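Long-range contacts in transcriptional regulator (NtrC family) (Aquifex aeolicus, PDB 3DZD), which probably activates sigma-54-dependent transcription as a response regulator, coupling a receiver domain to an AAA+ ATPase that is seen here in its inactive, ADP-bound state: residues Lys38-Leu43 against Asp64-Asn69; Lys152-Ile157 against Leu291-Ile296; Leu234-Gln239 against Asn282-Leu287. One frame throughout, in Å; residues are numbered along the deposited sequence.

Interaction 1. Residues Lys38-Leu43 against Asp64-Asn69; sequences KKIKEL and DFIKEN
The last turns of helix 33-42 and helix 62-69 run nearly parallel, Lys-38 to Glu-42 against Asp-64 to Asn-69, with segment axes 10.5 Å apart at closest approach and crossing at -17°. The backbones come nearest at their C-terminal ends, where Lys-41 CA lies 6.5 Å from Asn-69 CA; no hydrogen bond passes between them, and the contact is made mainly by side chains. Phe-65 turns its ring edge to helix 33-42. Its CG stands anti to the backbone N (chi1 178°), which sends the ring across to the other helix. Ile-40 and Phe-65 reach past one another from the two helices, and Ile-40 CG2 meets ring atom CE2 of Phe-65 at 3.9 Å, near the ring plane. One atom further round the same edge, Lys-41 CD touches Phe-65 CZ at 3.8 Å, the lysine chain running roughly perpendicular to the phenylalanine side chain. Strand 47-51 leads from the first helix towards the second in the parallel five-stranded sheet of a CheY-like receiver domain, so the two helices are successive ones of its alternating beta-alpha fold. Deeper, the other branch of Ile-40 reaches Ile-66: CD1 lies 3.9 Å from Ile-66 CG1. Ile-40 also packs on Leu-4 of strand 2-6, and the Phe-65 ring stacks with Phe-62. On the outer side of helix 33-42, Lys-38 NZ forms a salt bridge with Glu-42 OE2 at 3.0 Å, meeting the carboxylate from above its plane. The second subunit borders this region, Gln-258 of that subunit donating from NE2 to Ile-40 O.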
loop_
_atom_site.group_PDB
_atom_site.type_symbol
_atom_site.label_atom_id
_atom_site.label_comp_id
_atom_site.label_asym_id
_atom_site.label_seq_id
_atom_site.Cartn_x
_atom_site.Cartn_y
_atom_site.Cartn_z
ATOM N N LYS A 38 -24.595 -25.230 1.614
ATOM C CA LYS A 38 -25.290 -24.691 2.766
ATOM C C LYS A 38 -24.354 -23.778 3.548
ATOM O O LYS A 38 -24.600 -22.574 3.678
ATOM C CB LYS A 38 -25.767 -25.841 3.655
ATOM C CG LYS A 38 -26.176 -25.446 5.061
ATOM C CD LYS A 38 -27.577 -24.879 5.089
ATOM C CE LYS A 38 -28.150 -24.959 6.487
ATOM N NZ LYS A 38 -27.175 -24.445 7.487
ATOM N N LYS A 39 -23.267 -24.351 4.053
ATOM C CA LYS A 39 -22.373 -23.617 4.943
ATOM C C LYS A 39 -21.670 -22.426 4.289
ATOM O O LYS A 39 -21.415 -21.414 4.943
ATOM C CB LYS A 39 -21.380 -24.571 5.611
ATOM C CG LYS A 39 -21.985 -25.268 6.815
ATOM C CD LYS A 39 -21.266 -26.543 7.191
ATOM C CE LYS A 39 -21.857 -27.095 8.475
ATOM N NZ LYS A 39 -21.452 -28.494 8.698
ATOM N N ILE A 40 -21.377 -22.535 3.000
ATOM C CA ILE A 40 -20.694 -21.460 2.286
ATOM C C ILE A 40 -21.574 -20.209 2.189
ATOM O O ILE A 40 -21.126 -19.096 2.480
ATOM C CB ILE A 40 -20.242 -21.930 0.884
ATOM C CG1 ILE A 40 -19.141 -22.984 1.016
ATOM C CG2 ILE A 40 -19.775 -20.765 0.040
ATOM C CD1 ILE A 40 -18.734 -23.609 -0.293
ATOM N N LYS A 41 -22.832 -20.402 1.798
ATOM C CA LYS A 41 -23.779 -19.300 1.644
ATOM C C LYS A 41 -24.130 -18.704 3.001
ATOM O O LYS A 41 -24.545 -17.547 3.104
ATOM C CB LYS A 41 -25.052 -19.790 0.946
ATOM C CG LYS A 41 -24.840 -20.247 -0.492
ATOM C CD LYS A 41 -25.892 -21.254 -0.928
ATOM C CE LYS A 41 -27.277 -20.630 -0.984
ATOM N NZ LYS A 41 -28.329 -21.621 -1.352
ATOM N N GLU A 42 -23.952 -19.510 4.038
ATOM C CA GLU A 42 -24.350 -19.162 5.391
ATOM C C GLU A 42 -23.258 -18.361 6.102
ATOM O O GLU A 42 -23.541 -17.408 6.834
ATOM C CB GLU A 42 -24.641 -20.452 6.158
ATOM C CG GLU A 42 -25.260 -20.286 7.532
ATOM C CD GLU A 42 -25.473 -21.625 8.226
ATOM O OE1 GLU A 42 -24.543 -22.463 8.214
ATOM O OE2 GLU A 42 -26.572 -21.841 8.779
ATOM N N LEU A 43 -22.007 -18.747 5.871
ATOM C CA LEU A 43 -20.889 -18.181 6.609
ATOM C C LEU A 43 -19.629 -18.123 5.743
ATOM O O LEU A 43 -19.419 -18.965 4.869
ATOM C CB LEU A 43 -20.656 -18.992 7.885
ATOM C CG LEU A 43 -19.290 -18.980 8.575
ATOM C CD1 LEU A 43 -18.948 -17.598 9.125
ATOM C CD2 LEU A 43 -19.269 -20.020 9.686
ATOM N N ASP A 64 -16.360 -23.622 -9.006
ATOM C CA ASP A 64 -17.144 -22.544 -9.609
ATOM C C ASP A 64 -18.229 -22.053 -8.651
ATOM O O ASP A 64 -18.507 -20.856 -8.575
ATOM C CB ASP A 64 -17.754 -22.976 -10.946
ATOM C CG ASP A 64 -16.706 -23.171 -12.032
ATOM O OD1 ASP A 64 -15.839 -22.286 -12.203
ATOM O OD2 ASP A 64 -16.759 -24.214 -12.721
ATOM N N PHE A 65 -18.834 -22.974 -7.912
ATOM C CA PHE A 65 -19.793 -22.584 -6.892
ATOM C C PHE A 65 -19.152 -21.628 -5.895
ATOM O O PHE A 65 -19.742 -20.618 -5.520
ATOM C CB PHE A 65 -20.322 -23.800 -6.143
ATOM C CG PHE A 65 -21.277 -23.450 -5.043
ATOM C CD1 PHE A 65 -22.644 -23.546 -5.240
ATOM C CD2 PHE A 65 -20.811 -22.998 -3.821
ATOM C CE1 PHE A 65 -23.526 -23.214 -4.236
ATOM C CE2 PHE A 65 -21.690 -22.669 -2.808
ATOM C CZ PHE A 65 -23.049 -22.778 -3.017
ATOM N N ILE A 66 -17.944 -21.972 -5.460
ATOM C CA ILE A 66 -17.187 -21.161 -4.517
ATOM C C ILE A 66 -16.798 -19.825 -5.153
ATOM O O ILE A 66 -16.895 -18.764 -4.525
ATOM C CB ILE A 66 -15.914 -21.915 -4.052
ATOM C CG1 ILE A 66 -16.295 -23.193 -3.299
ATOM C CG2 ILE A 66 -15.028 -21.021 -3.193
ATOM C CD1 ILE A 66 -15.165 -24.174 -3.145
ATOM N N LYS A 67 -16.350 -19.891 -6.401
ATOM C CA LYS A 67 -15.988 -18.703 -7.161
ATOM C C LYS A 67 -17.172 -17.746 -7.239
ATOM O O LYS A 67 -17.003 -16.531 -7.347
ATOM C CB LYS A 67 -15.554 -19.108 -8.571
ATOM C CG LYS A 67 -15.263 -17.949 -9.507
ATOM C CD LYS A 67 -15.335 -18.388 -10.966
ATOM C CE LYS A 67 -14.573 -19.685 -11.206
ATOM N NZ LYS A 67 -13.123 -19.552 -10.899
ATOM N N GLU A 68 -18.373 -18.308 -7.169
ATOM C CA GLU A 68 -19.593 -17.535 -7.349
ATOM C C GLU A 68 -20.116 -16.934 -6.047
ATOM O O GLU A 68 -20.499 -15.766 -6.003
ATOM C CB GLU A 68 -20.679 -18.409 -7.977
ATOM C CG GLU A 68 -21.883 -17.626 -8.459
ATOM C CD GLU A 68 -21.510 -16.600 -9.506
ATOM O OE1 GLU A 68 -20.837 -16.975 -10.490
ATOM O OE2 GLU A 68 -21.887 -15.417 -9.344
ATOM N N ASN A 69 -20.127 -17.739 -4.991
ATOM C CA ASN A 69 -20.781 -17.355 -3.748
ATOM C C ASN A 69 -19.832 -17.054 -2.583
ATOM O O ASN A 69 -20.280 -16.775 -1.469
ATOM C CB ASN A 69 -21.784 -18.435 -3.346
ATOM C CG ASN A 69 -22.579 -18.957 -4.533
ATOM O OD1 ASN A 69 -22.698 -18.288 -5.559
ATOM N ND2 ASN A 69 -23.123 -20.159 -4.399
#

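Interaction 2. Residues Lys152-Ile157 against Leu291-Ile296; sequences KAPVLI and LSVFQI
Backbone hydrogen bonds pair Val-155 to Ile-157 with Phe-294 to Ile-296 as neighbouring parallel strands. Phe-294 N donates to Pro-154 O at 3.2 Å, Leu-156 N to Phe-294 O at 3.0 Å, and Ile-296 N to Leu-156 O at 3.1 Å. Leu-156 thus uses both its N-H and its carbonyl towards the same neighbour. CA-H...O contacts run between these bonds, among them Val-155 CA to Phe-294 O at 3.4 Å.

Apolar contacts divide between the two faces. On the face of Val-155, Phe-294 and Ile-296, the two valine branches part company: CG1 is anti to the backbone N (chi1 -180°) and reaches Ile-296 CD1 at 4.0 Å, while CG2 lies against Phe-294 CB and at the edge of its ring. Before the strand, Ala-153 CB fits between Val-293 CG1, 3.6 Å away, and Phe-294 CE2. On the other face Leu-156 CB rests on Ser-292 CB, whose hydroxyl turns back to Tyr-288 O. Leu-156 and Gln-295 run alongside each other there, with a van der Waals contact between the leucine methyl CD2 and the polar amide nitrogen NE2.

Water is the third element. One molecule lies between Val-155 O and Leu-291 O, 2.9 Å from each; a second lies between Leu-156 O and Gln-295 NE2, though its distance to NE2 is too short to be relied on.

In this P-loop AAA+ sheet, strand 294-297 is the outermost, added beside strand 155-158, whose other side bonds to strand 265-270. Helix 136-149 packs on Val-155, Phe-294 and Ile-296, and helix 165-176 on Ile-157 and Ile-296, with bound ADP about 7 Å from the side chain of Ile-157.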
loop_
_atom_site.group_PDB
_atom_site.type_symbol
_atom_site.label_atom_id
_atom_site.label_comp_id
_atom_site.label_asym_id
_atom_site.label_seq_id
_atom_site.Cartn_x
_atom_site.Cartn_y
_atom_site.Cartn_z
ATOM N N LYS A 152 7.153 0.613 -22.785
ATOM C CA LYS A 152 8.087 0.665 -21.672
ATOM C C LYS A 152 9.108 1.785 -21.862
ATOM O O LYS A 152 9.951 2.018 -20.998
ATOM C CB LYS A 152 8.798 -0.670 -21.462
ATOM C CG LYS A 152 9.326 -0.820 -20.038
ATOM C CD LYS A 152 10.608 -1.640 -19.993
ATOM C CE LYS A 152 11.079 -1.831 -18.558
ATOM N NZ LYS A 152 12.435 -2.454 -18.480
ATOM N N ALA A 153 9.024 2.474 -22.996
ATOM C CA ALA A 153 9.894 3.613 -23.274
ATOM C C ALA A 153 9.668 4.726 -22.247
ATOM O O ALA A 153 8.538 4.955 -21.819
ATOM C CB ALA A 153 9.654 4.125 -24.690
ATOM N N PRO A 154 10.744 5.406 -21.830
ATOM C CA PRO A 154 10.576 6.424 -20.788
ATOM C C PRO A 154 9.839 7.666 -21.295
ATOM O O PRO A 154 9.817 7.946 -22.492
ATOM C CB PRO A 154 12.018 6.763 -20.393
ATOM C CG PRO A 154 12.838 5.590 -20.885
ATOM C CD PRO A 154 12.162 5.182 -22.146
ATOM N N VAL A 155 9.228 8.391 -20.371
ATOM C CA VAL A 155 8.478 9.588 -20.705
ATOM C C VAL A 155 9.022 10.758 -19.912
ATOM O O VAL A 155 9.230 10.649 -18.713
ATOM C CB VAL A 155 6.976 9.420 -20.380
ATOM C CG1 VAL A 155 6.207 10.671 -20.741
ATOM C CG2 VAL A 155 6.412 8.222 -21.121
ATOM N N LEU A 156 9.261 11.870 -20.591
ATOM C CA LEU A 156 9.672 13.099 -19.942
ATOM C C LEU A 156 8.496 14.069 -19.952
ATOM O O LEU A 156 7.970 14.403 -21.007
ATOM C CB LEU A 156 10.872 13.723 -20.666
ATOM C CG LEU A 156 11.307 15.099 -20.137
ATOM C CD1 LEU A 156 11.940 14.970 -18.758
ATOM C CD2 LEU A 156 12.262 15.804 -21.101
ATOM N N ILE A 157 8.081 14.505 -18.772
ATOM C CA ILE A 157 6.996 15.460 -18.641
ATOM C C ILE A 157 7.554 16.846 -18.323
ATOM O O ILE A 157 8.117 17.052 -17.255
ATOM C CB ILE A 157 6.024 15.041 -17.521
ATOM C CG1 ILE A 157 5.557 13.599 -17.742
ATOM C CG2 ILE A 157 4.851 15.991 -17.447
ATOM C CD1 ILE A 157 4.735 13.048 -16.613
ATOM N N LEU A 291 15.739 9.355 -21.607
ATOM C CA LEU A 291 14.589 9.618 -20.746
ATOM C C LEU A 291 13.398 10.214 -21.474
ATOM O O LEU A 291 12.313 10.322 -20.899
ATOM C CB LEU A 291 14.979 10.591 -19.644
ATOM C CG LEU A 291 15.879 10.086 -18.527
ATOM C CD1 LEU A 291 16.291 11.247 -17.641
ATOM C CD2 LEU A 291 15.152 9.034 -17.725
ATOM N N SER A 292 13.602 10.621 -22.722
ATOM C CA SER A 292 12.593 11.392 -23.435
ATOM C C SER A 292 12.180 10.802 -24.789
ATOM O O SER A 292 11.838 11.541 -25.708
ATOM C CB SER A 292 13.077 12.825 -23.626
ATOM O OG SER A 292 14.253 12.844 -24.408
ATOM N N VAL A 293 12.208 9.475 -24.894
ATOM C CA VAL A 293 11.690 8.768 -26.057
ATOM C C VAL A 293 10.259 9.213 -26.370
ATOM O O VAL A 293 9.893 9.355 -27.532
ATOM C CB VAL A 293 11.738 7.239 -25.835
ATOM C CG1 VAL A 293 11.113 6.509 -26.997
ATOM C CG2 VAL A 293 13.175 6.784 -25.639
ATOM N N PHE A 294 9.453 9.404 -25.322
ATOM C CA PHE A 294 8.180 10.116 -25.424
ATOM C C PHE A 294 8.207 11.368 -24.564
ATOM O O PHE A 294 8.851 11.403 -23.522
ATOM C CB PHE A 294 7.017 9.256 -24.941
ATOM C CG PHE A 294 6.748 8.067 -25.797
ATOM C CD1 PHE A 294 6.447 8.221 -27.141
ATOM C CD2 PHE A 294 6.774 6.789 -25.251
ATOM C CE1 PHE A 294 6.196 7.118 -27.934
ATOM C CE2 PHE A 294 6.522 5.684 -26.033
ATOM C CZ PHE A 294 6.234 5.843 -27.379
ATOM N N GLN A 295 7.479 12.392 -24.980
ATOM C CA GLN A 295 7.396 13.603 -24.183
ATOM C C GLN A 295 5.965 14.076 -24.064
ATOM O O GLN A 295 5.128 13.770 -24.908
ATOM C CB GLN A 295 8.246 14.720 -24.781
ATOM C CG GLN A 295 9.719 14.402 -24.858
ATOM C CD GLN A 295 10.542 15.640 -25.108
ATOM O OE1 GLN A 295 11.298 15.713 -26.079
ATOM N NE2 GLN A 295 10.393 16.636 -24.235
ATOM N N ILE A 296 5.697 14.824 -22.998
ATOM C CA ILE A 296 4.418 15.469 -22.813
ATOM C C ILE A 296 4.715 16.825 -22.220
ATOM O O ILE A 296 5.538 16.940 -21.306
ATOM C CB ILE A 296 3.523 14.704 -21.821
ATOM C CG1 ILE A 296 3.234 13.294 -22.323
ATOM C CG2 ILE A 296 2.230 15.475 -21.555
ATOM C CD1 ILE A 296 2.624 12.384 -21.276
HETATM O O HOH W 1 11.913 9.602 -18.162
HETATM O O HOH W 2 9.049 16.542 -22.071
#

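Interaction 3. Residues Leu234-Gln239 against Asn282-Leu287; sequences LDQRVQ and NFREDL
Gln-239 OE1 stands over one face of the Phe-283 ring; the amide plane is tilted 35° from the ring, and NE2 comes to 3.5 Å from Phe-283 CD1 at the rim. At the edge of the other flat group, the guanidinium of Arg-284, sits the carboxylate of Asp-286, gripped side-on: NE bonds to OD1 and NH2 to OD2, both at 3.3 Å, each carboxylate oxygen offering its syn lone pair.

Gln-239 reaches this place by an extended chain beyond CG (chi2 179°), and both ends of its amide find backbone. OE1 accepts from Arg-284 N at 3.0 Å, nearly along the C=O axis of the amide. NE2 donates to Leu-234 O at 2.7 Å within its own segment, and more weakly to Asn-282 O at 3.4 Å. The aliphatic part is enclosed too: CB touches Leu-287 CD2 at 3.8 Å, and Arg-284 CD at 3.7 Å. An alanine in place of Gln-239 would remove the amide and is likely to leave Arg-284 N and Leu-234 O without these partners and open a gap beside the face of Phe-283.

Arg-284 is the N-cap residue of helix 285-291, and Gln-239 belongs to the first turn of helix 236-248. A buried neutral amide therefore ties the starts of two helices of the AAA+ domain together through backbone groups, while the charged pair Arg-284 and Asp-286 stays within one segment.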
loop_
_atom_site.group_PDB
_atom_site.type_symbol
_atom_site.label_atom_id
_atom_site.label_comp_id
_atom_site.label_asym_id
_atom_site.label_seq_id
_atom_site.Cartn_x
_atom_site.Cartn_y
_atom_site.Cartn_z
ATOM N N LEU A 234 19.550 16.478 -10.444
ATOM C CA LEU A 234 20.439 15.382 -10.066
ATOM C C LEU A 234 21.902 15.747 -10.271
ATOM O O LEU A 234 22.262 16.308 -11.308
ATOM C CB LEU A 234 20.133 14.125 -10.888
ATOM C CG LEU A 234 18.897 13.295 -10.569
ATOM C CD1 LEU A 234 18.786 12.146 -11.558
ATOM C CD2 LEU A 234 18.953 12.782 -9.143
ATOM N N ASP A 235 22.740 15.401 -9.295
ATOM C CA ASP A 235 24.187 15.531 -9.429
ATOM C C ASP A 235 24.623 14.927 -10.753
ATOM O O ASP A 235 24.029 13.961 -11.221
ATOM C CB ASP A 235 24.902 14.792 -8.291
ATOM C CG ASP A 235 24.566 15.354 -6.917
ATOM O OD1 ASP A 235 23.716 16.266 -6.827
ATOM O OD2 ASP A 235 25.156 14.879 -5.923
ATOM N N GLN A 236 25.664 15.482 -11.361
ATOM C CA GLN A 236 26.152 14.918 -12.611
ATOM C C GLN A 236 26.837 13.585 -12.343
ATOM O O GLN A 236 27.234 12.872 -13.267
ATOM C CB GLN A 236 27.081 15.889 -13.338
ATOM C CG GLN A 236 27.291 15.530 -14.801
ATOM C CD GLN A 236 27.112 16.719 -15.723
ATOM O OE1 GLN A 236 26.846 17.834 -15.269
ATOM N NE2 GLN A 236 27.248 16.488 -17.024
ATOM N N ARG A 237 26.956 13.253 -11.063
ATOM C CA ARG A 237 27.472 11.959 -10.648
ATOM C C ARG A 237 26.350 10.931 -10.671
ATOM O O ARG A 237 26.519 9.824 -11.187
ATOM C CB ARG A 237 28.074 12.053 -9.243
ATOM C CG ARG A 237 28.649 10.748 -8.738
ATOM C CD ARG A 237 29.784 10.978 -7.749
ATOM N NE ARG A 237 30.576 9.765 -7.571
ATOM C CZ ARG A 237 30.179 8.735 -6.836
ATOM N NH1 ARG A 237 29.009 8.783 -6.213
ATOM N NH2 ARG A 237 30.945 7.659 -6.725
ATOM N N VAL A 238 25.207 11.312 -10.101
ATOM C CA VAL A 238 24.007 10.483 -10.120
ATOM C C VAL A 238 23.522 10.262 -11.556
ATOM O O VAL A 238 23.211 9.136 -11.942
ATOM C CB VAL A 238 22.879 11.126 -9.305
ATOM C CG1 VAL A 238 21.748 10.135 -9.096
ATOM C CG2 VAL A 238 23.405 11.624 -7.970
ATOM N N GLN A 239 23.475 11.341 -12.340
ATOM C CA GLN A 239 23.078 11.274 -13.744
ATOM C C GLN A 239 23.827 10.169 -14.455
ATOM O O GLN A 239 23.245 9.399 -15.217
ATOM C CB GLN A 239 23.340 12.602 -14.462
ATOM C CG GLN A 239 22.458 13.744 -13.979
ATOM C CD GLN A 239 22.751 15.060 -14.674
ATOM O OE1 GLN A 239 23.229 15.087 -15.803
ATOM N NE2 GLN A 239 22.454 16.162 -13.996
ATOM N N ASN A 282 24.965 21.096 -17.869
ATOM C CA ASN A 282 24.391 20.783 -16.561
ATOM C C ASN A 282 23.550 19.511 -16.564
ATOM O O ASN A 282 22.907 19.172 -15.569
ATOM C CB ASN A 282 23.552 21.953 -16.052
ATOM C CG ASN A 282 24.331 23.247 -16.003
ATOM O OD1 ASN A 282 25.561 23.241 -15.918
ATOM N ND2 ASN A 282 23.621 24.367 -16.057
ATOM N N PHE A 283 23.552 18.813 -17.693
ATOM C CA PHE A 283 22.779 17.587 -17.829
ATOM C C PHE A 283 23.295 16.758 -18.996
ATOM O O PHE A 283 23.483 17.273 -20.099
ATOM C CB PHE A 283 21.295 17.907 -18.021
ATOM C CG PHE A 283 20.389 16.761 -17.704
ATOM C CD1 PHE A 283 19.917 16.571 -16.413
ATOM C CD2 PHE A 283 20.023 15.859 -18.686
ATOM C CE1 PHE A 283 19.080 15.504 -16.112
ATOM C CE2 PHE A 283 19.190 14.790 -18.391
ATOM C CZ PHE A 283 18.717 14.615 -17.106
ATOM N N ARG A 284 23.525 15.472 -18.741
ATOM C CA ARG A 284 24.060 14.571 -19.756
ATOM C C ARG A 284 23.136 14.470 -20.954
ATOM O O ARG A 284 21.923 14.337 -20.816
ATOM C CB ARG A 284 24.289 13.174 -19.182
ATOM C CG ARG A 284 25.083 13.142 -17.889
ATOM C CD ARG A 284 25.334 11.702 -17.500
ATOM N NE ARG A 284 25.948 10.971 -18.604
ATOM C CZ ARG A 284 27.224 10.603 -18.628
ATOM N NH1 ARG A 284 28.012 10.890 -17.596
ATOM N NH2 ARG A 284 27.710 9.944 -19.672
ATOM N N GLU A 285 23.732 14.514 -22.133
ATOM C CA GLU A 285 22.990 14.510 -23.381
ATOM C C GLU A 285 22.419 13.125 -23.683
ATOM O O GLU A 285 21.283 12.998 -24.146
ATOM C CB GLU A 285 23.907 14.969 -24.517
ATOM C CG GLU A 285 23.230 15.166 -25.855
ATOM C CD GLU A 285 24.227 15.443 -26.969
ATOM O OE1 GLU A 285 25.436 15.564 -26.674
ATOM O OE2 GLU A 285 23.803 15.538 -28.139
ATOM N N ASP A 286 23.214 12.091 -23.426
ATOM C CA ASP A 286 22.806 10.727 -23.732
ATOM C C ASP A 286 21.684 10.283 -22.803
ATOM O O ASP A 286 20.807 9.527 -23.202
ATOM C CB ASP A 286 23.998 9.763 -23.660
ATOM C CG ASP A 286 24.791 9.883 -22.354
ATOM O OD1 ASP A 286 24.380 10.640 -21.447
ATOM O OD2 ASP A 286 25.839 9.211 -22.238
ATOM N N LEU A 287 21.717 10.775 -21.569
ATOM C CA LEU A 287 20.713 10.449 -20.574
ATOM C C LEU A 287 19.401 11.120 -20.932
ATOM O O LEU A 287 18.325 10.564 -20.720
ATOM C CB LEU A 287 21.168 10.927 -19.193
ATOM C CG LEU A 287 20.093 10.953 -18.109
ATOM C CD1 LEU A 287 19.710 9.539 -17.724
ATOM C CD2 LEU A 287 20.564 11.722 -16.891
#

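Overall arrangement
Interaction 1 stands apart in the receiver domain, its centre about 48 and about 58 Å from those of interactions 2 and 3. The other two share the AAA+ domain with centres about 16 Å apart, and interaction 3 lies within the stretch of chain between the two segments of interaction 2. They meet where Leu-291 CD1 packs on Phe-283 CZ, and helix 285-291 of interaction 3 leads into strand 294-297 of interaction 2. Each sets buried residues against an exposed rim: Ile-40 and Ile-66 beside Lys-41, Leu-156 beside Gln-295, Gln-239 beside Gln-236. Their chemistry differs: apolar helix packing bordered by a second subunit in 1, strand bonding near the nucleotide in 2, a buried amide holding backbone in 3.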